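PDB 3E8L: serine proteinase inhibitor A from Sagittaria sagittifolia, which inhibits serine endopeptidases and, through two reactive sites, probably holds trypsin and chymotrypsin in check at the same time. Local coordinates for residues R47-V55 and Q115-F123; A155-N163 and L170-T178. The protein carries 2 engineered substitutions. All coordinates share one frame; numbering follows the deposited sequence.

Interaction 1: residues R47-V55 and Q115-F123; sequences RKDACKSYV and QPITAGDYF. Engineered in segment 47-55: Arg47 (natural residue His).
Ser53 and Ala119 form an antiparallel hydrogen-bonded pair that joins strands 52-55 and 117-119 of the beta-trefoil, with Ser53 N giving to Ala119 O at 3.1 Å, Ala119 N to Ser53 O at 3.0 Å, and short axes at 137°. Val55 N continues the pairing to Ile117 O (3.1 Å). A type II' turn from Asp49 to Lys52 leads into the strand, and Lys48 N and Asp49 N both donate to Lys52 O, a classic beta bulge. Val55 CG2 packs on Ile117 CG2 and Ala119 CB, while Pro116 CB meets the edge of the Tyr54 ring, 3.9 Å from Tyr54 CD1; the Tyr54 hydroxyl hydrogen-bonds to Glu107. With its CG anti to the backbone N (chi1 -171°) and a bend at chi3, Lys52 passes Thr118 CB and brings NZ to a water shared with Thr118 OG1. Asp121 OD2, hydrogen-bonded to Asn127, stays 4.1 Å from Lys52 NZ, beyond a salt bridge. With an alanine in place of Lys52 the NZ donor is gone, and the water would probably be held less firmly at Thr118 OG1, with a gap beside Thr118 CB. A side chain on Gly120 would strike Cys51 O. Cys51 SG, in a disulfide with Cys97, sits obliquely to the Tyr122 ring, 4.0 Å from its centroid.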
ATOM      1  N   ARG A  47      10.328   5.781  16.196  1.00 33.23           N
ATOM      2  CA  ARG A  47      10.918   6.571  15.124  1.00 34.42           C
ATOM      3  C   ARG A  47      12.166   5.902  14.519  1.00 34.22           C
ATOM      4  O   ARG A  47      13.063   5.450  15.229  1.00 33.84           O
ATOM      5  CB  ARG A  47      11.224   8.012  15.575  1.00 34.92           C
ATOM      6  CG  ARG A  47       9.970   8.851  15.794  1.00 37.93           C
ATOM      7  CD  ARG A  47      10.237  10.349  15.710  1.00 42.55           C
ATOM      8  NE  ARG A  47       9.100  11.123  16.223  1.00 44.83           N
ATOM      9  CZ  ARG A  47       9.034  11.655  17.448  1.00 46.73           C
ATOM     10  NH1 ARG A  47       7.950  12.333  17.817  1.00 47.38           N
ATOM     11  NH2 ARG A  47      10.044  11.520  18.307  1.00 46.63           N
ATOM     12  N   LYS A  48      12.178   5.833  13.195  1.00 34.15           N
ATOM     13  CA  LYS A  48      13.344   5.453  12.433  1.00 33.96           C
ATOM     14  C   LYS A  48      13.932   6.696  11.754  1.00 34.04           C
ATOM     15  O   LYS A  48      15.026   7.131  12.077  1.00 33.86           O
ATOM     16  CB  LYS A  48      12.943   4.399  11.403  1.00 33.79           C
ATOM     17  CG  LYS A  48      14.052   3.886  10.533  1.00 33.36           C
ATOM     18  CD  LYS A  48      13.558   2.700   9.719  1.00 33.89           C
ATOM     19  CE  LYS A  48      14.351   2.567   8.408  1.00 32.62           C
ATOM     20  NZ  LYS A  48      15.711   2.045   8.631  1.00 30.29           N
ATOM     21  N   ASP A  49      13.178   7.270  10.818  1.00 34.47           N
ATOM     22  CA  ASP A  49      13.655   8.354   9.971  1.00 34.32           C
ATOM     23  C   ASP A  49      12.512   8.943   9.177  1.00 33.95           C
ATOM     24  O   ASP A  49      11.599   8.251   8.797  1.00 33.97           O
ATOM     25  CB  ASP A  49      14.711   7.836   8.994  1.00 34.69           C
ATOM     26  CG  ASP A  49      15.439   8.960   8.265  1.00 36.54           C
ATOM     27  OD1 ASP A  49      15.434  10.140   8.737  1.00 35.83           O
ATOM     28  OD2 ASP A  49      16.020   8.644   7.209  1.00 39.05           O
ATOM     29  N   ALA A  50      12.634  10.242   8.915  1.00 34.23           N
ATOM     30  CA  ALA A  50      11.666  11.013   8.152  1.00 33.85           C
ATOM     31  C   ALA A  50      10.266  10.759   8.658  1.00 33.78           C
ATOM     32  O   ALA A  50       9.988  10.916   9.840  1.00 34.00           O
ATOM     33  CB  ALA A  50      11.770  10.695   6.675  1.00 34.04           C
ATOM     34  N   CYS A  51       9.385  10.369   7.755  1.00 33.12           N
ATOM     35  CA  CYS A  51       8.040  10.012   8.135  1.00 31.73           C
ATOM     36  C   CYS A  51       8.008   8.513   8.515  1.00 31.73           C
ATOM     37  O   CYS A  51       6.934   7.962   8.649  1.00 31.67           O
ATOM     38  CB  CYS A  51       7.039  10.369   6.999  1.00 31.33           C
ATOM     39  SG  CYS A  51       7.311  11.942   6.009  1.00 30.12           S
ATOM     40  N   LYS A  52       9.171   7.868   8.723  1.00 30.60           N
ATOM     41  CA  LYS A  52       9.183   6.413   8.932  1.00 29.59           C
ATOM     42  C   LYS A  52       9.497   5.926  10.359  1.00 29.17           C
ATOM     43  O   LYS A  52      10.349   6.479  11.054  1.00 29.19           O
ATOM     44  CB  LYS A  52      10.142   5.782   7.929  1.00 29.72           C
ATOM     45  CG  LYS A  52      10.123   4.268   7.865  1.00 29.99           C
ATOM     46  CD  LYS A  52      11.081   3.765   6.791  1.00 28.26           C
ATOM     47  CE  LYS A  52      10.577   4.093   5.406  1.00 27.62           C
ATOM     48  NZ  LYS A  52      11.401   3.391   4.397  1.00 28.74           N
ATOM     49  N   SER A  53       8.802   4.870  10.769  1.00 28.60           N
ATOM     50  CA  SER A  53       8.897   4.308  12.115  1.00 28.11           C
ATOM     51  C   SER A  53       9.072   2.800  12.053  1.00 27.90           C
ATOM     52  O   SER A  53       8.740   2.176  11.031  1.00 27.92           O
ATOM     53  CB  SER A  53       7.611   4.596  12.890  1.00 27.99           C
ATOM     54  OG  SER A  53       7.556   5.926  13.357  1.00 27.88           O
ATOM     55  N   TYR A  54       9.582   2.201  13.135  1.00 27.42           N
ATOM     56  CA  TYR A  54       9.548   0.739  13.255  1.00 27.02           C
ATOM     57  C   TYR A  54       8.243   0.361  13.926  1.00 27.47           C
ATOM     58  O   TYR A  54       7.861   1.003  14.916  1.00 27.25           O
ATOM     59  CB  TYR A  54      10.695   0.207  14.105  1.00 26.23           C
ATOM     60  CG  TYR A  54      12.075   0.430  13.540  1.00 23.83           C
ATOM     61  CD1 TYR A  54      12.610  -0.449  12.624  1.00 22.26           C
ATOM     62  CD2 TYR A  54      12.851   1.510  13.951  1.00 21.52           C
ATOM     63  CE1 TYR A  54      13.878  -0.271  12.117  1.00 21.84           C
ATOM     64  CE2 TYR A  54      14.130   1.710  13.446  1.00 21.87           C
ATOM     65  CZ  TYR A  54      14.642   0.804  12.519  1.00 21.62           C
ATOM     66  OH  TYR A  54      15.910   0.966  11.991  1.00 19.52           O
ATOM     67  N   VAL A  55       7.565  -0.657  13.383  1.00 27.67           N
ATOM     68  CA  VAL A  55       6.482  -1.333  14.091  1.00 28.22           C
ATOM     69  C   VAL A  55       7.083  -2.217  15.194  1.00 28.53           C
ATOM     70  O   VAL A  55       7.845  -3.156  14.927  1.00 28.44           O
ATOM     71  CB  VAL A  55       5.613  -2.196  13.154  1.00 28.33           C
ATOM     72  CG1 VAL A  55       4.415  -2.764  13.920  1.00 28.96           C
ATOM     73  CG2 VAL A  55       5.137  -1.395  11.971  1.00 27.72           C
ATOM     74  N   GLN A 115      14.519  -7.863   7.936  1.00 27.89           N
ATOM     75  CA  GLN A 115      13.647  -6.939   7.240  1.00 28.17           C
ATOM     76  C   GLN A 115      12.555  -6.499   8.212  1.00 27.99           C
ATOM     77  O   GLN A 115      11.658  -7.278   8.517  1.00 27.92           O
ATOM     78  CB  GLN A 115      13.016  -7.608   6.024  1.00 28.00           C
ATOM     79  CG  GLN A 115      13.991  -8.068   4.981  1.00 28.47           C
ATOM     80  CD  GLN A 115      13.277  -8.679   3.809  1.00 30.05           C
ATOM     81  OE1 GLN A 115      13.180  -9.905   3.701  1.00 30.87           O
ATOM     82  NE2 GLN A 115      12.704  -7.827   2.953  1.00 27.98           N
ATOM     83  N   PRO A 116      12.628  -5.249   8.716  1.00 27.91           N
ATOM     84  CA  PRO A 116      11.570  -4.857   9.652  1.00 27.39           C
ATOM     85  C   PRO A 116      10.266  -4.563   8.938  1.00 27.22           C
ATOM     86  O   PRO A 116      10.267  -4.336   7.730  1.00 27.39           O
ATOM     87  CB  PRO A 116      12.113  -3.567  10.275  1.00 27.08           C
ATOM     88  CG  PRO A 116      13.108  -3.058   9.311  1.00 27.53           C
ATOM     89  CD  PRO A 116      13.708  -4.249   8.651  1.00 27.73           C
ATOM     90  N   ILE A 117       9.159  -4.599   9.674  0.50 26.98           N
ATOM     91  CA  ILE A 117       7.929  -3.998   9.202  0.50 26.68           C
ATOM     92  C   ILE A 117       8.044  -2.546   9.646  0.50 26.99           C
ATOM     93  O   ILE A 117       8.361  -2.271  10.813  0.50 27.10           O
ATOM     94  CB  ILE A 117       6.671  -4.632   9.844  0.50 26.61           C
ATOM     95  CG1 ILE A 117       6.682  -6.153   9.673  0.50 25.63           C
ATOM     96  CG2 ILE A 117       5.417  -4.042   9.236  0.50 26.19           C
ATOM     97  CD1 ILE A 117       6.972  -6.612   8.258  0.50 21.75           C
ATOM     98  N   THR A 118       7.835  -1.621   8.714  1.00 26.65           N
ATOM     99  CA  THR A 118       7.892  -0.202   9.036  1.00 26.92           C
ATOM    100  C   THR A 118       6.487   0.373   8.898  1.00 27.06           C
ATOM    101  O   THR A 118       5.568  -0.334   8.462  1.00 27.99           O
ATOM    102  CB  THR A 118       8.937   0.571   8.167  1.00 26.46           C
ATOM    103  OG1 THR A 118       8.564   0.510   6.785  1.00 27.25           O
ATOM    104  CG2 THR A 118      10.317  -0.023   8.341  1.00 25.43           C
ATOM    105  N   ALA A 119       6.311   1.630   9.289  1.00 26.29           N
ATOM    106  CA  ALA A 119       5.047   2.297   9.107  1.00 26.20           C
ATOM    107  C   ALA A 119       5.307   3.730   8.765  1.00 26.43           C
ATOM    108  O   ALA A 119       6.050   4.426   9.468  1.00 27.09           O
ATOM    109  CB  ALA A 119       4.214   2.217  10.375  1.00 26.73           C
ATOM    110  N   GLY A 120       4.678   4.191   7.696  1.00 25.93           N
ATOM    111  CA  GLY A 120       4.751   5.587   7.327  1.00 25.44           C
ATOM    112  C   GLY A 120       5.814   5.841   6.285  1.00 25.38           C
ATOM    113  O   GLY A 120       6.859   5.196   6.288  1.00 25.80           O
ATOM    114  N   ASP A 121       5.539   6.781   5.395  1.00 25.18           N
ATOM    115  CA  ASP A 121       6.514   7.244   4.400  1.00 25.55           C
ATOM    116  C   ASP A 121       5.918   8.497   3.780  1.00 25.05           C
ATOM    117  O   ASP A 121       4.747   8.817   4.016  1.00 25.45           O
ATOM    118  CB  ASP A 121       6.744   6.167   3.324  1.00 25.18           C
ATOM    119  CG  ASP A 121       8.158   6.182   2.744  1.00 26.14           C
ATOM    120  OD1 ASP A 121       8.908   7.161   2.914  1.00 24.56           O
ATOM    121  OD2 ASP A 121       8.513   5.184   2.083  1.00 28.13           O
ATOM    122  N   TYR A 122       6.716   9.225   3.015  1.00 24.51           N
ATOM    123  CA  TYR A 122       6.208  10.365   2.272  1.00 23.55           C
ATOM    124  C   TYR A 122       4.993   9.912   1.466  1.00 23.61           C
ATOM    125  O   TYR A 122       5.079   8.938   0.712  1.00 23.93           O
ATOM    126  CB  TYR A 122       7.302  10.867   1.348  1.00 22.97           C
ATOM    127  CG  TYR A 122       8.477  11.480   2.071  1.00 23.19           C
ATOM    128  CD1 TYR A 122       8.318  12.651   2.829  1.00 23.29           C
ATOM    129  CD2 TYR A 122       9.751  10.920   1.986  1.00 22.72           C
ATOM    130  CE1 TYR A 122       9.378  13.237   3.481  1.00 22.48           C
ATOM    131  CE2 TYR A 122      10.841  11.509   2.645  1.00 22.43           C
ATOM    132  CZ  TYR A 122      10.636  12.664   3.395  1.00 23.15           C
ATOM    133  OH  TYR A 122      11.670  13.275   4.057  1.00 24.02           O
ATOM    134  N   PHE A 123       3.855  10.589   1.627  1.00 23.41           N
ATOM    135  CA  PHE A 123       2.603  10.102   1.023  1.00 23.34           C
ATOM    136  C   PHE A 123       2.739   9.818  -0.471  1.00 24.08           C
ATOM    137  O   PHE A 123       2.102   8.893  -0.979  1.00 24.09           O
ATOM    138  CB  PHE A 123       1.452  11.080   1.235  1.00 22.69           C
ATOM    139  CG  PHE A 123       1.531  12.301   0.357  1.00 21.37           C
ATOM    140  CD1 PHE A 123       2.390  13.353   0.677  1.00 18.98           C
ATOM    141  CD2 PHE A 123       0.760  12.391  -0.799  1.00 19.13           C
ATOM    142  CE1 PHE A 123       2.467  14.478  -0.140  1.00 20.48           C
ATOM    143  CE2 PHE A 123       0.834  13.515  -1.624  1.00 17.58           C
ATOM    144  CZ  PHE A 123       1.687  14.553  -1.300  1.00 17.90           C
TER
HETATM  145  O   HOH W   1      10.509   0.510   5.036  1.00 19.85           O
HETATM  146  O   HOH W   2       5.443   6.746  11.437  1.00 33.50           O

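Interaction 2: residues A155-N163 and L170-T178; sequences ACPEVGSFN and LGIGGEHFT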
ATOM      1  N   ALA A 155       2.316 -17.147  -1.909  1.00 21.92           N
ATOM      2  CA  ALA A 155       2.255 -17.427  -0.475  1.00 22.69           C
ATOM      3  C   ALA A 155       3.231 -16.488   0.203  1.00 23.98           C
ATOM      4  O   ALA A 155       4.446 -16.560  -0.003  1.00 24.84           O
ATOM      5  CB  ALA A 155       2.613 -18.857  -0.176  1.00 22.53           C
ATOM      6  N   CYS A 156       2.697 -15.605   1.025  1.00 24.59           N
ATOM      7  CA  CYS A 156       3.502 -14.564   1.649  1.00 25.55           C
ATOM      8  C   CYS A 156       4.314 -15.070   2.846  1.00 25.63           C
ATOM      9  O   CYS A 156       3.896 -16.027   3.522  1.00 25.76           O
ATOM     10  CB  CYS A 156       2.589 -13.402   2.062  1.00 25.22           C
ATOM     11  SG  CYS A 156       1.636 -12.858   0.676  1.00 26.65           S
ATOM     12  N   PRO A 157       5.480 -14.435   3.104  1.00 25.99           N
ATOM     13  CA  PRO A 157       6.258 -14.772   4.298  1.00 26.24           C
ATOM     14  C   PRO A 157       5.517 -14.308   5.534  1.00 26.91           C
ATOM     15  O   PRO A 157       4.928 -13.226   5.544  1.00 26.99           O
ATOM     16  CB  PRO A 157       7.549 -13.954   4.151  1.00 25.91           C
ATOM     17  CG  PRO A 157       7.397 -13.142   2.933  1.00 25.97           C
ATOM     18  CD  PRO A 157       6.063 -13.313   2.342  1.00 25.43           C
ATOM     19  N   GLU A 158       5.558 -15.136   6.565  1.00 27.63           N
ATOM     20  CA  GLU A 158       5.063 -14.777   7.883  1.00 28.18           C
ATOM     21  C   GLU A 158       5.832 -13.609   8.523  1.00 27.68           C
ATOM     22  O   GLU A 158       7.021 -13.408   8.246  1.00 28.12           O
ATOM     23  CB  GLU A 158       5.210 -16.001   8.768  1.00 28.52           C
ATOM     24  CG  GLU A 158       4.490 -15.906  10.084  1.00 30.98           C
ATOM     25  CD  GLU A 158       4.198 -17.282  10.646  1.00 34.47           C
ATOM     26  OE1 GLU A 158       4.056 -18.228   9.826  1.00 33.88           O
ATOM     27  OE2 GLU A 158       4.124 -17.408  11.896  1.00 34.76           O
ATOM     28  N   VAL A 159       5.138 -12.853   9.377  1.00 26.95           N
ATOM     29  CA  VAL A 159       5.735 -11.828  10.228  1.00 25.56           C
ATOM     30  C   VAL A 159       5.989 -12.391  11.622  1.00 25.89           C
ATOM     31  O   VAL A 159       5.114 -13.030  12.218  1.00 26.28           O
ATOM     32  CB  VAL A 159       4.817 -10.626  10.326  1.00 25.51           C
ATOM     33  CG1 VAL A 159       5.184  -9.755  11.510  1.00 25.39           C
ATOM     34  CG2 VAL A 159       4.850  -9.822   9.022  1.00 23.84           C
ATOM     35  N   GLY A 160       7.197 -12.171  12.136  1.00 25.72           N
ATOM     36  CA  GLY A 160       7.559 -12.563  13.502  1.00 24.98           C
ATOM     37  C   GLY A 160       8.264 -11.457  14.276  1.00 24.42           C
ATOM     38  O   GLY A 160       8.406 -10.336  13.789  1.00 24.25           O
ATOM     39  N   SER A 161       8.718 -11.775  15.481  1.00 23.97           N
ATOM     40  CA  SER A 161       9.306 -10.765  16.352  1.00 24.07           C
ATOM     41  C   SER A 161      10.831 -10.895  16.503  1.00 24.38           C
ATOM     42  O   SER A 161      11.376 -12.018  16.490  1.00 24.39           O
ATOM     43  CB  SER A 161       8.653 -10.843  17.729  1.00 23.85           C
ATOM     44  OG  SER A 161       9.016 -12.053  18.362  1.00 23.67           O
ATOM     45  N   PHE A 162      11.496  -9.749  16.669  1.00 24.17           N
ATOM     46  CA  PHE A 162      12.934  -9.683  16.930  1.00 24.91           C
ATOM     47  C   PHE A 162      13.265  -8.849  18.176  1.00 25.17           C
ATOM     48  O   PHE A 162      12.837  -7.701  18.281  1.00 25.73           O
ATOM     49  CB  PHE A 162      13.665  -9.064  15.730  1.00 24.90           C
ATOM     50  CG  PHE A 162      13.546  -9.853  14.467  1.00 25.01           C
ATOM     51  CD1 PHE A 162      14.525 -10.779  14.125  1.00 25.21           C
ATOM     52  CD2 PHE A 162      12.473  -9.657  13.600  1.00 24.75           C
ATOM     53  CE1 PHE A 162      14.434 -11.523  12.934  1.00 25.11           C
ATOM     54  CE2 PHE A 162      12.373 -10.394  12.416  1.00 26.55           C
ATOM     55  CZ  PHE A 162      13.369 -11.330  12.081  1.00 25.14           C
ATOM     56  N   ASN A 163      14.038  -9.407  19.103  1.00 25.73           N
ATOM     57  CA  ASN A 163      14.502  -8.642  20.274  1.00 26.22           C
ATOM     58  C   ASN A 163      15.684  -7.771  19.861  1.00 25.90           C
ATOM     59  O   ASN A 163      16.804  -8.258  19.701  1.00 25.69           O
ATOM     60  CB  ASN A 163      14.853  -9.557  21.465  1.00 25.97           C
ATOM     61  CG  ASN A 163      15.281  -8.776  22.733  1.00 28.21           C
ATOM     62  OD1 ASN A 163      15.020  -9.214  23.861  1.00 31.30           O
ATOM     63  ND2 ASN A 163      15.955  -7.643  22.553  1.00 28.02           N
ATOM     64  N   LEU A 170       8.848  -6.000  14.958  1.00 24.74           N
ATOM     65  CA  LEU A 170       8.303  -6.949  14.014  1.00 24.73           C
ATOM     66  C   LEU A 170       9.130  -6.924  12.751  1.00 25.31           C
ATOM     67  O   LEU A 170       9.623  -5.864  12.356  1.00 26.06           O
ATOM     68  CB  LEU A 170       6.851  -6.612  13.700  1.00 24.14           C
ATOM     69  CG  LEU A 170       5.827  -6.736  14.825  1.00 22.66           C
ATOM     70  CD1 LEU A 170       4.471  -6.738  14.211  1.00 20.77           C
ATOM     71  CD2 LEU A 170       6.053  -8.025  15.611  1.00 22.99           C
ATOM     72  N   GLY A 171       9.294  -8.086  12.124  1.00 25.20           N
ATOM     73  CA  GLY A 171       9.945  -8.172  10.821  1.00 24.70           C
ATOM     74  C   GLY A 171       9.553  -9.459  10.118  1.00 25.03           C
ATOM     75  O   GLY A 171       8.746 -10.238  10.639  1.00 25.61           O
ATOM     76  N   ILE A 172      10.089  -9.669   8.916  1.00 24.43           N
ATOM     77  CA  ILE A 172       9.871 -10.889   8.170  1.00 23.81           C
ATOM     78  C   ILE A 172      10.667 -11.972   8.869  1.00 24.19           C
ATOM     79  O   ILE A 172      11.862 -11.785   9.163  1.00 23.79           O
ATOM     80  CB  ILE A 172      10.356 -10.739   6.709  1.00 23.74           C
ATOM     81  CG1 ILE A 172       9.623  -9.595   6.007  1.00 23.22           C
ATOM     82  CG2 ILE A 172      10.274 -12.079   5.935  1.00 22.97           C
ATOM     83  CD1 ILE A 172       8.076  -9.701   5.951  1.00 21.36           C
ATOM     84  N   GLY A 173       9.999 -13.087   9.145  1.00 23.93           N
ATOM     85  CA  GLY A 173      10.615 -14.221   9.827  1.00 24.19           C
ATOM     86  C   GLY A 173      10.649 -13.990  11.314  1.00 24.81           C
ATOM     87  O   GLY A 173       9.690 -13.495  11.894  1.00 25.69           O
ATOM     88  N   GLY A 174      11.765 -14.324  11.938  1.00 25.41           N
ATOM     89  CA  GLY A 174      11.937 -14.117  13.366  1.00 26.07           C
ATOM     90  C   GLY A 174      11.244 -15.145  14.223  1.00 26.82           C
ATOM     91  O   GLY A 174      11.138 -16.311  13.871  1.00 26.89           O
ATOM     92  N   GLU A 175      10.787 -14.692  15.375  1.00 28.13           N
ATOM     93  CA  GLU A 175      10.228 -15.574  16.374  1.00 28.92           C
ATOM     94  C   GLU A 175       8.728 -15.565  16.198  1.00 28.58           C
ATOM     95  O   GLU A 175       8.146 -14.556  15.748  1.00 28.66           O
ATOM     96  CB  GLU A 175      10.613 -15.096  17.778  1.00 29.56           C
ATOM     97  CG  GLU A 175      11.075 -16.207  18.719  1.00 33.75           C
ATOM     98  CD  GLU A 175      12.597 -16.306  18.817  1.00 38.67           C
ATOM     99  OE1 GLU A 175      13.144 -15.813  19.837  1.00 38.29           O
ATOM    100  OE2 GLU A 175      13.241 -16.870  17.882  1.00 40.68           O
ATOM    101  N   HIS A 176       8.117 -16.693  16.545  1.00 28.23           N
ATOM    102  CA  HIS A 176       6.679 -16.897  16.496  1.00 28.25           C
ATOM    103  C   HIS A 176       5.983 -15.742  17.226  1.00 27.74           C
ATOM    104  O   HIS A 176       6.340 -15.401  18.352  1.00 27.33           O
ATOM    105  CB  HIS A 176       6.391 -18.269  17.127  1.00 29.04           C
ATOM    106  CG  HIS A 176       4.939 -18.595  17.304  1.00 31.46           C
ATOM    107  ND1 HIS A 176       4.287 -18.460  18.515  1.00 33.57           N
ATOM    108  CD2 HIS A 176       4.024 -19.096  16.438  1.00 33.44           C
ATOM    109  CE1 HIS A 176       3.027 -18.838  18.381  1.00 34.37           C
ATOM    110  NE2 HIS A 176       2.842 -19.232  17.131  1.00 35.10           N
ATOM    111  N   PHE A 177       5.022 -15.114  16.555  1.00 27.52           N
ATOM    112  CA  PHE A 177       4.321 -13.941  17.073  1.00 27.41           C
ATOM    113  C   PHE A 177       2.861 -14.034  16.642  1.00 27.56           C
ATOM    114  O   PHE A 177       2.579 -14.154  15.445  1.00 27.98           O
ATOM    115  CB  PHE A 177       4.975 -12.671  16.514  1.00 27.06           C
ATOM    116  CG  PHE A 177       4.433 -11.380  17.077  1.00 28.14           C
ATOM    117  CD1 PHE A 177       4.825 -10.929  18.356  1.00 28.97           C
ATOM    118  CD2 PHE A 177       3.571 -10.581  16.319  1.00 28.11           C
ATOM    119  CE1 PHE A 177       4.345  -9.715  18.883  1.00 27.50           C
ATOM    120  CE2 PHE A 177       3.079  -9.365  16.834  1.00 28.48           C
ATOM    121  CZ  PHE A 177       3.470  -8.933  18.120  1.00 28.60           C
ATOM    122  N   THR A 178       1.939 -13.987  17.581  1.00 20.00           N
ATOM    123  CA  THR A 178       0.531 -14.100  17.302  1.00 20.00           C
ATOM    124  C   THR A 178      -0.218 -12.918  17.895  1.00 20.00           C
ATOM    125  O   THR A 178       0.235 -12.332  18.819  1.00 27.60           O
ATOM    126  CB  THR A 178      -0.050 -15.462  17.723  1.00 20.00           C
ATOM    127  OG1 THR A 178      -0.133 -15.554  19.115  1.00 20.00           O
ATOM    128  CG2 THR A 178       0.770 -16.533  17.325  1.00 20.00           C
TER
HETATM  129  O   HOH W   3       5.253 -15.442  13.566  1.00 31.74           O
HETATM  130  O   HOH W   4       2.577 -12.745  13.018  1.00 26.70           O
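Gly160 and Gly171 exchange two backbone hydrogen bonds, Gly160 N to Gly171 O and Gly171 N to Gly160 O, both 2.9 Å, which identifies them as the hydrogen-bonded pair of an antiparallel hairpin. The next residue is held along the other edge of the same strand: Ser161 N gives to Glu175 O (2.9 Å) and Glu175 N returns to Ser161 O. Strand 159-163 is thus gripped from two sides by one partner segment, which runs on from strand 170-172 and loops round strand 159-163 through Gly173 and Gly174. Gly173 N, donating almost straight to Glu158 O (176°), fixes the start of that loop.

The glycines leave room for this wrap. A CB on Gly160 would run into Glu175 O, and one on Gly174 would overlap the Phe162 ring. In place of a side chain, Gly174 CA lies over a face of that ring in a CH-pi contact, 3.8 Å from the centroid, while Ile172 O meets the ring edge in plane (3.3 Å to Phe162 CZ). A chi1 of -63° sets Phe162 CG beside its own backbone N, and the ring reaches back so that Gly171 CA comes to its edge. On another side, Ser161 CB touches Phe177 CD1 (3.9 Å), and Leu170 CD2 covers a face of the Phe177 ring near its rim.

Farther out, Val159 CG1 and Leu170 CD1 meet where their side chains cross at about a right angle, and Pro157 CB touches Ile172 CG2 (3.8 Å). Two waters donate to Val159 O. One also links Glu158 OE2 with Phe177 N, and the other donates to Phe177 O.

The hairpin sits among strands of the trefoil: Pro157 and Val159 hydrogen-bond through the backbone to strand 142-147, Leu170 likewise to Val55 and Ile117, and beyond the hairpin the Phe177 side chain touches Glu57 of strand 52-57.

How the interactions relate
Interactions 1 and 2 have centres about 17 Å apart, yet they adjoin along segment 115-123. Gln115 O lies 2.9 Å from Ile172 N, and Ile117 N lies 3.0 Å from Leu170 O, both probable hydrogen bonds; Ile117 N would thus face strand 170-172 of interaction 2. Side chains meet directly as well, with Ile117 CD1 3.9 Å from Val159 CG2, and Pro116 CB adds packing at 4.0 Å from Leu170 O. Interaction 1 closes before interaction 2 opens, and both belong to the one Kunitz-type beta-trefoil. Each also borders another protein chain of the assembly: the Tyr122 ring makes a cation-pi contact with a basic side chain there, and Ala155 O is hydrogen-bonded to an aromatic one.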